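PDB 2PWQ: ubiquitin conjugating enzyme from Plasmodium yoelii, which probably carries activated ubiquitin as a thioester and passes it on, acting as an E2 conjugating enzyme. Local coordinates for residues 49-61 against 70-82. Numbering follows the deposited sequence. Where two conformers were deposited one is given.
Sequences DSNFFEWVGFIKG and GHFTLAITIPNDY
Trp55 and Ile76, Gly57 and Leu74, and Ile59 and Phe72 are the hydrogen-bonded pairs of an antiparallel hairpin, each trading two N-H...O=C bonds. Ile78 N gives a nearly straight bond (173°) to Phe53 O at 2.8 Å and Gly61 N reaches Gly70 O, adding one bond beyond each end of the paired strands. Gly57 O also meets Thr73 CA, and Phe72 O meets Phe58 CA, in CA-H...O contacts at 3.2 Å. Ile78 CD1 makes a CH-pi contact over one face of the Trp55 indole, 3.4 Å from its five-membered ring centroid; CG1 anti to the carbonyl carbon (chi1 -58°) and the extended chain (chi2 157°) carry it there. The indole NE1 donates to Phe52 O (2.9 Å) in a bent bond tilted from the ring plane, and Asn51 OD1 accepts from Phe53 N in an Asx turn. Phe58 CE1 abuts the edge of the His71 ring, neither ring over the other's face. Strands 54-60 and 71-77 are the central pair of the E2 fold's antiparallel sheet. Val56 and Phe58 share backbone hydrogen bonds with His46 and Asp44 of strand 43-47, Trp55 packs on Leu28 and Leu32 of helix 23-37, and Ile59 meets helix 122-134, whose Gln130 NE2 bonds Lys60 O.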
loop_
_atom_site.group_PDB
_atom_site.type_symbol
_atom_site.label_atom_id
_atom_site.label_comp_id
_atom_site.label_asym_id
_atom_site.label_seq_id
_atom_site.Cartn_x
_atom_site.Cartn_y
_atom_site.Cartn_z
ATOM N N ASP A 49 -15.561 5.219 -5.606
ATOM C CA ASP A 49 -16.985 5.510 -5.832
ATOM C C ASP A 49 -17.117 6.526 -6.986
ATOM O O ASP A 49 -17.050 6.163 -8.174
ATOM C CB ASP A 49 -17.595 6.027 -4.508
ATOM C CG ASP A 49 -19.125 6.017 -4.495
ATOM O OD1 ASP A 49 -19.749 5.059 -5.004
ATOM O OD2 ASP A 49 -19.703 6.970 -3.930
ATOM N N SER A 50 -17.261 7.807 -6.628
ATOM C CA SER A 50 -17.568 8.859 -7.592
ATOM C C SER A 50 -16.557 10.005 -7.624
ATOM O O SER A 50 -16.732 10.963 -8.387
ATOM C CB SER A 50 -18.983 9.423 -7.346
ATOM O OG SER A 50 -19.982 8.431 -7.566
ATOM N N ASN A 51 -15.519 9.887 -6.790
ATOM C CA ASN A 51 -14.437 10.863 -6.697
ATOM C C ASN A 51 -13.139 10.326 -7.331
ATOM O O ASN A 51 -12.565 9.357 -6.855
ATOM C CB ASN A 51 -14.198 11.262 -5.242
ATOM C CG ASN A 51 -13.147 12.366 -5.101
ATOM O OD1 ASN A 51 -12.517 12.787 -6.081
ATOM N ND2 ASN A 51 -12.972 12.853 -3.884
ATOM N N PHE A 52 -12.712 10.969 -8.415
ATOM C CA PHE A 52 -11.527 10.572 -9.167
ATOM C C PHE A 52 -10.241 10.734 -8.321
ATOM O O PHE A 52 -9.173 10.231 -8.680
ATOM C CB PHE A 52 -11.448 11.425 -10.432
ATOM C CG PHE A 52 -11.366 10.633 -11.695
ATOM C CD1 PHE A 52 -10.130 10.238 -12.208
ATOM C CD2 PHE A 52 -12.520 10.292 -12.379
ATOM C CE1 PHE A 52 -10.045 9.497 -13.360
ATOM C CE2 PHE A 52 -12.448 9.556 -13.560
ATOM C CZ PHE A 52 -11.201 9.157 -14.052
ATOM N N PHE A 53 -10.369 11.427 -7.193
ATOM C CA PHE A 53 -9.252 11.704 -6.281
ATOM C C PHE A 53 -9.227 10.742 -5.098
ATOM O O PHE A 53 -8.498 10.924 -4.140
ATOM C CB PHE A 53 -9.269 13.179 -5.841
ATOM C CG PHE A 53 -8.863 14.113 -6.947
ATOM C CD1 PHE A 53 -7.548 14.553 -7.058
ATOM C CD2 PHE A 53 -9.777 14.509 -7.912
ATOM C CE1 PHE A 53 -7.164 15.379 -8.092
ATOM C CE2 PHE A 53 -9.399 15.336 -8.953
ATOM C CZ PHE A 53 -8.087 15.781 -9.044
ATOM N N GLU A 54 -10.026 9.697 -5.186
ATOM C CA GLU A 54 -10.080 8.720 -4.111
ATOM C C GLU A 54 -10.114 7.349 -4.731
ATOM O O GLU A 54 -11.094 6.989 -5.403
ATOM C CB GLU A 54 -11.286 8.963 -3.187
ATOM C CG GLU A 54 -11.407 7.966 -2.028
ATOM C CD GLU A 54 -10.326 8.126 -0.966
ATOM O OE1 GLU A 54 -9.880 9.281 -0.730
ATOM O OE2 GLU A 54 -9.915 7.087 -0.360
ATOM N N TRP A 55 -9.023 6.599 -4.550
ATOM C CA TRP A 55 -8.981 5.255 -5.083
ATOM C C TRP A 55 -8.862 4.226 -3.983
ATOM O O TRP A 55 -8.524 4.506 -2.854
ATOM C CB TRP A 55 -7.824 5.020 -6.059
ATOM C CG TRP A 55 -7.640 5.984 -7.192
ATOM C CD1 TRP A 55 -8.506 6.960 -7.621
ATOM C CD2 TRP A 55 -6.500 6.041 -8.084
ATOM N NE1 TRP A 55 -7.961 7.639 -8.693
ATOM C CE2 TRP A 55 -6.743 7.084 -9.011
ATOM C CE3 TRP A 55 -5.321 5.293 -8.198
ATOM C CZ2 TRP A 55 -5.826 7.423 -10.025
ATOM C CZ3 TRP A 55 -4.406 5.632 -9.215
ATOM C CH2 TRP A 55 -4.672 6.687 -10.111
ATOM N N VAL A 56 -9.148 3.010 -4.381
ATOM C CA VAL A 56 -8.912 1.839 -3.617
ATOM C C VAL A 56 -7.772 1.165 -4.343
ATOM O O VAL A 56 -7.854 0.999 -5.562
ATOM C CB VAL A 56 -10.134 0.929 -3.719
ATOM C CG1 VAL A 56 -9.856 -0.368 -3.039
ATOM C CG2 VAL A 56 -11.303 1.613 -3.079
ATOM N N GLY A 57 -6.716 0.800 -3.614
ATOM C CA GLY A 57 -5.617 0.009 -4.152
ATOM C C GLY A 57 -5.593 -1.428 -3.671
ATOM O O GLY A 57 -6.093 -1.731 -2.585
ATOM N N PHE A 58 -5.118 -2.326 -4.525
ATOM C CA PHE A 58 -4.818 -3.713 -4.177
ATOM C C PHE A 58 -3.305 -4.002 -4.253
ATOM O O PHE A 58 -2.636 -3.649 -5.245
ATOM C CB PHE A 58 -5.556 -4.665 -5.118
ATOM C CG PHE A 58 -4.991 -6.062 -5.148
ATOM C CD1 PHE A 58 -5.220 -6.955 -4.078
ATOM C CD2 PHE A 58 -4.245 -6.504 -6.257
ATOM C CE1 PHE A 58 -4.701 -8.249 -4.116
ATOM C CE2 PHE A 58 -3.736 -7.763 -6.301
ATOM C CZ PHE A 58 -3.939 -8.655 -5.240
ATOM N N ILE A 59 -2.782 -4.650 -3.227
ATOM C CA ILE A 59 -1.433 -5.232 -3.264
ATOM C C ILE A 59 -1.464 -6.711 -2.919
ATOM O O ILE A 59 -2.001 -7.133 -1.854
ATOM C CB ILE A 59 -0.428 -4.548 -2.299
ATOM C CG1 ILE A 59 -0.154 -3.107 -2.698
ATOM C CG2 ILE A 59 0.889 -5.344 -2.209
ATOM C CD1 ILE A 59 0.513 -2.339 -1.560
ATOM N N LYS A 60 -0.859 -7.493 -3.802
ATOM C CA LYS A 60 -0.678 -8.902 -3.570
ATOM C C LYS A 60 0.424 -9.108 -2.548
ATOM O O LYS A 60 1.528 -8.559 -2.688
ATOM C CB LYS A 60 -0.326 -9.629 -4.872
ATOM C CG LYS A 60 -0.375 -11.144 -4.707
ATOM C CD LYS A 60 -0.045 -11.914 -5.942
ATOM C CE LYS A 60 1.351 -12.499 -5.891
ATOM N NZ LYS A 60 1.398 -13.720 -6.793
ATOM N N GLY A 61 0.122 -9.906 -1.522
ATOM C CA GLY A 61 1.118 -10.323 -0.555
ATOM C C GLY A 61 2.170 -11.193 -1.249
ATOM O O GLY A 61 1.831 -12.177 -1.883
ATOM N N GLY A 70 -2.187 -13.410 0.548
ATOM C CA GLY A 70 -2.943 -12.257 1.024
ATOM C C GLY A 70 -3.288 -11.335 -0.126
ATOM O O GLY A 70 -2.539 -11.218 -1.119
ATOM N N HIS A 71 -4.433 -10.680 0.015
ATOM C CA HIS A 71 -4.923 -9.686 -0.921
ATOM C C HIS A 71 -5.237 -8.498 -0.038
ATOM O O HIS A 71 -6.180 -8.552 0.812
ATOM C CB HIS A 71 -6.202 -10.186 -1.596
ATOM C CG HIS A 71 -6.059 -11.516 -2.265
ATOM N ND1 HIS A 71 -5.615 -11.650 -3.570
ATOM C CD2 HIS A 71 -6.266 -12.774 -1.804
ATOM C CE1 HIS A 71 -5.572 -12.936 -3.886
ATOM N NE2 HIS A 71 -5.964 -13.637 -2.833
ATOM N N PHE A 72 -4.431 -7.462 -0.178
ATOM C CA PHE A 72 -4.496 -6.276 0.670
ATOM C C PHE A 72 -5.077 -5.037 -0.012
ATOM O O PHE A 72 -4.573 -4.544 -1.052
ATOM C CB PHE A 72 -3.102 -5.962 1.296
ATOM C CG PHE A 72 -2.513 -7.125 2.095
ATOM C CD1 PHE A 72 -1.717 -8.095 1.458
ATOM C CD2 PHE A 72 -2.813 -7.289 3.461
ATOM C CE1 PHE A 72 -1.173 -9.164 2.160
ATOM C CE2 PHE A 72 -2.276 -8.385 4.184
ATOM C CZ PHE A 72 -1.486 -9.322 3.539
ATOM N N THR A 73 -6.138 -4.513 0.593
ATOM C CA THR A 73 -6.826 -3.332 0.125
ATOM C C THR A 73 -6.264 -2.135 0.835
ATOM O O THR A 73 -6.038 -2.216 2.053
ATOM C CB THR A 73 -8.321 -3.441 0.472
ATOM O OG1 THR A 73 -8.828 -4.587 -0.204
ATOM C CG2 THR A 73 -9.047 -2.233 0.021
ATOM N N LEU A 74 -6.037 -1.046 0.083
ATOM C CA LEU A 74 -5.563 0.227 0.629
ATOM C C LEU A 74 -6.500 1.365 0.194
ATOM O O LEU A 74 -7.229 1.232 -0.776
ATOM C CB LEU A 74 -4.088 0.529 0.201
ATOM C CG LEU A 74 -2.971 -0.497 0.491
ATOM C CD1 LEU A 74 -2.828 -1.563 -0.644
ATOM C CD2 LEU A 74 -1.631 0.180 0.753
ATOM N N ALA A 75 -6.444 2.489 0.906
ATOM C CA ALA A 75 -7.211 3.690 0.591
ATOM C C ALA A 75 -6.228 4.713 0.110
ATOM O O ALA A 75 -5.295 5.013 0.818
ATOM C CB ALA A 75 -7.967 4.229 1.878
ATOM N N ILE A 76 -6.455 5.250 -1.079
ATOM C CA ILE A 76 -5.536 6.203 -1.724
ATOM C C ILE A 76 -6.221 7.575 -1.911
ATOM O O ILE A 76 -7.110 7.727 -2.748
ATOM C CB ILE A 76 -5.063 5.650 -3.080
ATOM C CG1 ILE A 76 -4.486 4.234 -2.902
ATOM C CG2 ILE A 76 -4.047 6.634 -3.771
ATOM C CD1 ILE A 76 -4.334 3.459 -4.191
ATOM N N THR A 77 -5.853 8.579 -1.126
ATOM C CA THR A 77 -6.443 9.884 -1.372
ATOM C C THR A 77 -5.458 10.787 -2.107
ATOM O O THR A 77 -4.337 11.073 -1.609
ATOM C CB THR A 77 -7.056 10.558 -0.112
ATOM O OG1 THR A 77 -6.079 11.347 0.535
ATOM C CG2 THR A 77 -7.583 9.556 0.885
ATOM N N ILE A 78 -5.849 11.201 -3.313
ATOM C CA ILE A 78 -4.949 11.915 -4.235
ATOM C C ILE A 78 -5.220 13.394 -4.109
ATOM O O ILE A 78 -6.386 13.799 -4.190
ATOM C CB ILE A 78 -5.186 11.453 -5.671
ATOM C CG1 ILE A 78 -4.974 9.952 -5.753
ATOM C CG2 ILE A 78 -4.297 12.222 -6.669
ATOM C CD1 ILE A 78 -5.652 9.305 -6.875
ATOM N N PRO A 79 -4.166 14.219 -3.892
ATOM C CA PRO A 79 -4.411 15.654 -3.687
ATOM C C PRO A 79 -4.835 16.362 -4.967
ATOM O O PRO A 79 -4.562 15.851 -6.059
ATOM C CB PRO A 79 -3.043 16.179 -3.202
ATOM C CG PRO A 79 -2.070 15.264 -3.790
ATOM C CD PRO A 79 -2.721 13.904 -3.810
ATOM N N ASN A 80 -5.484 17.525 -4.824
ATOM C CA ASN A 80 -6.022 18.273 -5.973
ATOM C C ASN A 80 -4.993 18.891 -6.913
ATOM O O ASN A 80 -5.315 19.219 -8.061
ATOM C CB ASN A 80 -7.135 19.273 -5.586
ATOM C CG ASN A 80 -6.722 20.278 -4.489
ATOM O OD1 ASN A 80 -5.544 20.409 -4.122
ATOM N ND2 ASN A 80 -7.719 20.995 -3.957
ATOM N N ASP A 81 -3.752 18.991 -6.438
ATOM C CA ASP A 81 -2.613 19.422 -7.258
ATOM C C ASP A 81 -1.721 18.304 -7.805
ATOM O O ASP A 81 -0.690 18.573 -8.447
ATOM C CB ASP A 81 -1.755 20.446 -6.502
ATOM C CG ASP A 81 -1.558 20.097 -5.030
ATOM O OD1 ASP A 81 -1.888 18.974 -4.591
ATOM O OD2 ASP A 81 -1.049 20.979 -4.299
ATOM N N TYR A 82 -2.099 17.056 -7.567
ATOM C CA TYR A 82 -1.364 15.951 -8.160
ATOM C C TYR A 82 -1.055 16.241 -9.648
ATOM O O TYR A 82 -1.931 16.734 -10.358
ATOM C CB TYR A 82 -2.190 14.685 -8.020
ATOM C CG TYR A 82 -1.446 13.423 -8.321
ATOM C CD1 TYR A 82 -0.659 12.801 -7.349
ATOM C CD2 TYR A 82 -1.532 12.839 -9.586
ATOM C CE1 TYR A 82 0.016 11.611 -7.644
ATOM C CE2 TYR A 82 -0.862 11.681 -9.888
ATOM C CZ TYR A 82 -0.082 11.072 -8.923
ATOM O OH TYR A 82 0.542 9.912 -9.253
#